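Local coordinates for methyl-CpG-binding domain protein 3 (Homo sapiens, PDB 6CCG) that binds methylated CpG DNA through its methyl-CpG-binding domain and probably acts in transcriptional regulation, at residues A[10-19]-A[59-70]. Sequence-based numbering, arbitrary orientation.
Sequences CPALPQGWER and MDLSTFDFRTGK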
loop_
_atom_site.group_PDB
_atom_site.type_symbol
_atom_site.label_atom_id
_atom_site.label_comp_id
_atom_site.label_asym_id
_atom_site.label_seq_id
_atom_site.Cartn_x
_atom_site.Cartn_y
_atom_site.Cartn_z
ATOM N N CYS A 10 2.819 7.636 2.231
ATOM C CA CYS A 10 1.634 7.617 1.383
ATOM C C CYS A 10 0.734 8.768 1.863
ATOM O O CYS A 10 0.149 8.659 2.928
ATOM C CB CYS A 10 0.883 6.307 1.509
ATOM S SG CYS A 10 -0.526 6.261 0.401
ATOM N N PRO A 11 0.633 9.843 1.078
ATOM C CA PRO A 11 -0.169 10.979 1.512
ATOM C C PRO A 11 -1.678 10.714 1.523
ATOM O O PRO A 11 -2.386 11.456 2.117
ATOM C CB PRO A 11 0.195 12.080 0.506
ATOM C CG PRO A 11 0.700 11.384 -0.689
ATOM C CD PRO A 11 1.312 10.105 -0.225
ATOM N N ALA A 12 -2.146 9.670 0.853
ATOM C CA ALA A 12 -3.560 9.311 0.902
ATOM C C ALA A 12 -3.999 8.677 2.252
ATOM O O ALA A 12 -5.181 8.528 2.481
ATOM C CB ALA A 12 -3.902 8.382 -0.248
ATOM N N LEU A 13 -3.035 8.286 3.096
ATOM C CA LEU A 13 -3.291 7.632 4.395
ATOM C C LEU A 13 -2.811 8.556 5.553
ATOM O O LEU A 13 -2.175 9.569 5.302
ATOM C CB LEU A 13 -2.568 6.270 4.439
ATOM C CG LEU A 13 -2.977 5.251 3.358
ATOM C CD1 LEU A 13 -2.071 4.046 3.414
ATOM C CD2 LEU A 13 -4.420 4.824 3.527
ATOM N N PRO A 14 -3.119 8.203 6.819
ATOM C CA PRO A 14 -2.764 9.120 7.914
ATOM C C PRO A 14 -1.252 9.297 8.060
ATOM O O PRO A 14 -0.464 8.550 7.435
ATOM C CB PRO A 14 -3.358 8.432 9.156
ATOM C CG PRO A 14 -4.486 7.645 8.630
ATOM C CD PRO A 14 -3.930 7.087 7.319
ATOM N N GLN A 15 -0.874 10.267 8.865
ATOM C CA GLN A 15 0.541 10.580 9.157
ATOM C C GLN A 15 1.311 9.339 9.553
ATOM O O GLN A 15 0.847 8.529 10.367
ATOM C CB GLN A 15 0.653 11.635 10.287
ATOM N N GLY A 16 2.468 9.162 8.921
ATOM C CA GLY A 16 3.363 8.050 9.205
ATOM C C GLY A 16 3.140 6.750 8.435
ATOM O O GLY A 16 3.956 5.856 8.546
ATOM N N TRP A 17 2.038 6.627 7.665
ATOM C CA TRP A 17 1.809 5.411 6.872
ATOM C C TRP A 17 2.654 5.500 5.597
ATOM O O TRP A 17 2.733 6.565 4.964
ATOM C CB TRP A 17 0.338 5.217 6.504
ATOM C CG TRP A 17 -0.503 4.658 7.616
ATOM C CD1 TRP A 17 -1.022 5.362 8.695
ATOM C CD2 TRP A 17 -0.958 3.316 7.761
ATOM N NE1 TRP A 17 -1.768 4.525 9.488
ATOM C CE2 TRP A 17 -1.746 3.267 8.955
ATOM C CE3 TRP A 17 -0.780 2.137 7.017
ATOM C CZ2 TRP A 17 -2.350 2.086 9.409
ATOM C CZ3 TRP A 17 -1.370 0.980 7.461
ATOM C CH2 TRP A 17 -2.165 0.967 8.671
ATOM N N GLU A 18 3.267 4.396 5.230
ATOM C CA GLU A 18 4.128 4.364 4.022
ATOM C C GLU A 18 3.644 3.350 3.017
ATOM O O GLU A 18 2.983 2.360 3.395
ATOM C CB GLU A 18 5.562 4.092 4.432
ATOM C CG GLU A 18 6.200 5.281 5.118
ATOM C CD GLU A 18 7.563 5.001 5.692
ATOM O OE1 GLU A 18 8.094 3.874 5.544
ATOM O OE2 GLU A 18 8.106 5.928 6.297
ATOM N N ARG A 19 3.955 3.609 1.726
ATOM C CA ARG A 19 3.617 2.717 0.607
ATOM C C ARG A 19 4.933 2.190 -0.035
ATOM O O ARG A 19 5.887 2.920 -0.145
ATOM C CB ARG A 19 2.809 3.480 -0.467
ATOM C CG ARG A 19 2.454 2.668 -1.716
ATOM C CD ARG A 19 1.487 3.428 -2.661
ATOM N NE ARG A 19 1.209 2.633 -3.866
ATOM C CZ ARG A 19 1.994 2.575 -4.938
ATOM N NH1 ARG A 19 3.138 3.285 -5.009
ATOM N NH2 ARG A 19 1.634 1.812 -5.971
ATOM N N MET A 59 -10.930 6.314 8.839
ATOM C CA MET A 59 -11.119 7.064 7.598
ATOM C C MET A 59 -11.889 6.304 6.538
ATOM O O MET A 59 -11.995 5.074 6.578
ATOM C CB MET A 59 -9.758 7.412 7.025
ATOM C CG MET A 59 -8.918 6.179 6.696
ATOM S SD MET A 59 -7.341 6.619 6.041
ATOM C CE MET A 59 -7.748 7.172 4.389
ATOM N N ASP A 60 -12.342 7.056 5.544
ATOM C CA ASP A 60 -13.061 6.531 4.387
ATOM C C ASP A 60 -12.071 5.877 3.392
ATOM O O ASP A 60 -11.290 6.570 2.753
ATOM C CB ASP A 60 -13.799 7.699 3.714
ATOM C CG ASP A 60 -14.759 7.267 2.615
ATOM O OD1 ASP A 60 -14.887 6.063 2.322
ATOM O OD2 ASP A 60 -15.410 8.177 2.054
ATOM N N LEU A 61 -12.120 4.554 3.278
ATOM C CA LEU A 61 -11.326 3.815 2.257
ATOM C C LEU A 61 -12.141 3.328 1.063
ATOM O O LEU A 61 -11.614 2.576 0.236
ATOM C CB LEU A 61 -10.595 2.619 2.883
ATOM C CG LEU A 61 -9.483 2.906 3.870
ATOM C CD1 LEU A 61 -8.917 1.600 4.362
ATOM C CD2 LEU A 61 -8.376 3.755 3.272
ATOM N N SER A 62 -13.388 3.772 0.924
ATOM C CA SER A 62 -14.244 3.267 -0.168
ATOM C C SER A 62 -13.665 3.567 -1.575
ATOM O O SER A 62 -13.768 2.730 -2.472
ATOM C CB SER A 62 -15.660 3.812 -0.041
ATOM O OG SER A 62 -15.655 5.219 0.023
ATOM N N THR A 63 -13.034 4.735 -1.743
ATOM C CA THR A 63 -12.426 5.130 -3.038
ATOM C C THR A 63 -10.884 5.078 -3.057
ATOM O O THR A 63 -10.262 5.630 -3.963
ATOM C CB THR A 63 -12.865 6.549 -3.427
ATOM O OG1 THR A 63 -12.422 7.475 -2.431
ATOM C CG2 THR A 63 -14.376 6.623 -3.593
ATOM N N PHE A 64 -10.278 4.436 -2.052
ATOM C CA PHE A 64 -8.841 4.268 -1.990
ATOM C C PHE A 64 -8.432 3.090 -2.911
ATOM O O PHE A 64 -8.892 1.966 -2.736
ATOM C CB PHE A 64 -8.376 3.991 -0.569
ATOM C CG PHE A 64 -6.894 3.770 -0.446
ATOM C CD1 PHE A 64 -5.995 4.836 -0.618
ATOM C CD2 PHE A 64 -6.389 2.522 -0.176
ATOM C CE1 PHE A 64 -4.611 4.640 -0.513
ATOM C CE2 PHE A 64 -5.007 2.315 -0.063
ATOM C CZ PHE A 64 -4.119 3.384 -0.224
ATOM N N ASP A 65 -7.576 3.390 -3.876
ATOM C CA ASP A 65 -7.084 2.395 -4.854
ATOM C C ASP A 65 -5.792 1.847 -4.306
ATOM O O ASP A 65 -4.748 2.512 -4.347
ATOM C CB ASP A 65 -6.884 3.047 -6.215
ATOM C CG ASP A 65 -6.439 2.021 -7.316
ATOM O OD1 ASP A 65 -5.460 1.315 -7.132
ATOM O OD2 ASP A 65 -7.109 1.919 -8.296
ATOM N N PHE A 66 -5.867 0.641 -3.763
ATOM C CA PHE A 66 -4.736 0.005 -3.108
ATOM C C PHE A 66 -3.542 -0.050 -4.065
ATOM O O PHE A 66 -2.424 0.255 -3.685
ATOM C CB PHE A 66 -5.132 -1.398 -2.649
ATOM C CG PHE A 66 -4.072 -2.119 -1.853
ATOM C CD1 PHE A 66 -3.084 -2.887 -2.498
ATOM C CD2 PHE A 66 -4.074 -2.058 -0.476
ATOM C CE1 PHE A 66 -2.117 -3.560 -1.749
ATOM C CE2 PHE A 66 -3.095 -2.721 0.286
ATOM C CZ PHE A 66 -2.121 -3.485 -0.351
ATOM N N ARG A 67 -3.808 -0.385 -5.310
ATOM C CA ARG A 67 -2.722 -0.610 -6.285
ATOM C C ARG A 67 -1.927 0.682 -6.532
ATOM O O ARG A 67 -0.685 0.638 -6.535
ATOM C CB ARG A 67 -3.281 -1.173 -7.587
ATOM C CG ARG A 67 -2.212 -1.607 -8.609
ATOM C CD ARG A 67 -2.862 -2.165 -9.867
ATOM N NE ARG A 67 -3.689 -1.148 -10.584
ATOM C CZ ARG A 67 -3.214 -0.137 -11.348
ATOM N NH1 ARG A 67 -1.887 0.054 -11.533
ATOM N NH2 ARG A 67 -4.077 0.716 -11.931
ATOM N N THR A 68 -2.634 1.826 -6.689
ATOM C CA THR A 68 -1.975 3.114 -6.967
ATOM C C THR A 68 -1.631 3.950 -5.728
ATOM O O THR A 68 -0.840 4.828 -5.833
ATOM C CB THR A 68 -2.829 4.041 -7.902
ATOM O OG1 THR A 68 -4.038 4.414 -7.241
ATOM C CG2 THR A 68 -3.170 3.350 -9.191
ATOM N N GLY A 69 -2.239 3.651 -4.569
ATOM C CA GLY A 69 -2.021 4.425 -3.334
ATOM C C GLY A 69 -2.746 5.752 -3.238
ATOM O O GLY A 69 -2.407 6.569 -2.391
ATOM N N LYS A 70 -3.766 5.957 -4.072
ATOM C CA LYS A 70 -4.475 7.254 -4.160
ATOM C C LYS A 70 -5.958 7.072 -4.088
ATOM O O LYS A 70 -6.502 5.999 -4.437
ATOM C CB LYS A 70 -4.175 7.946 -5.504
ATOM C CG LYS A 70 -2.747 8.438 -5.655
ATOM C CD LYS A 70 -2.324 8.475 -7.131
ATOM C CE LYS A 70 -0.912 9.015 -7.282
ATOM N NZ LYS A 70 -0.713 9.629 -8.626
#
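Leu13 lays its CD2 methyl over one face of the Phe64 ring, a CH-pi contact 4.2 Å from the ring centroid and 19° off the normal. The two side chains cross at about a right angle, while Ala12 CB comes up to the ring edge, 3.8 Å from Phe64 CE1. Leu61 CD2 closes on the same leucine methyl, and beyond Ala12 the Cys10 SG lies 3.4 Å from Gly69 O. This tightly packed part gives way at one end to the partly exposed Met59, whose SD lies 3.7 Å from Pro14 CD and whose bend at chi3 (-74°) turns CE toward Ala12 O. The other end is polar. Arg19, extended from CG to NE, donates from NH2 to Arg67 O (2.7 Å, 156° at the hydrogen) within its guanidinium plane, and Thr68 O sits over one face of the group. Arg19 CD passes 3.7 Å from Gly69 CA, where a side chain would clash. A leucine in place of Arg19 would probably leave Arg67 O without this donor and remove the salt bridge of NH1 to Glu21. The solvent side carries Lys70 and Arg67, the latter packing on a DNA phosphate. The contact joins the 10-17 loop and strand 18-23 to the G1-bulged hairpin of 64-65 and 70-71, with Leu55 of helix 48-55 and Tyr37 of strand 33-38 both touching Leu13.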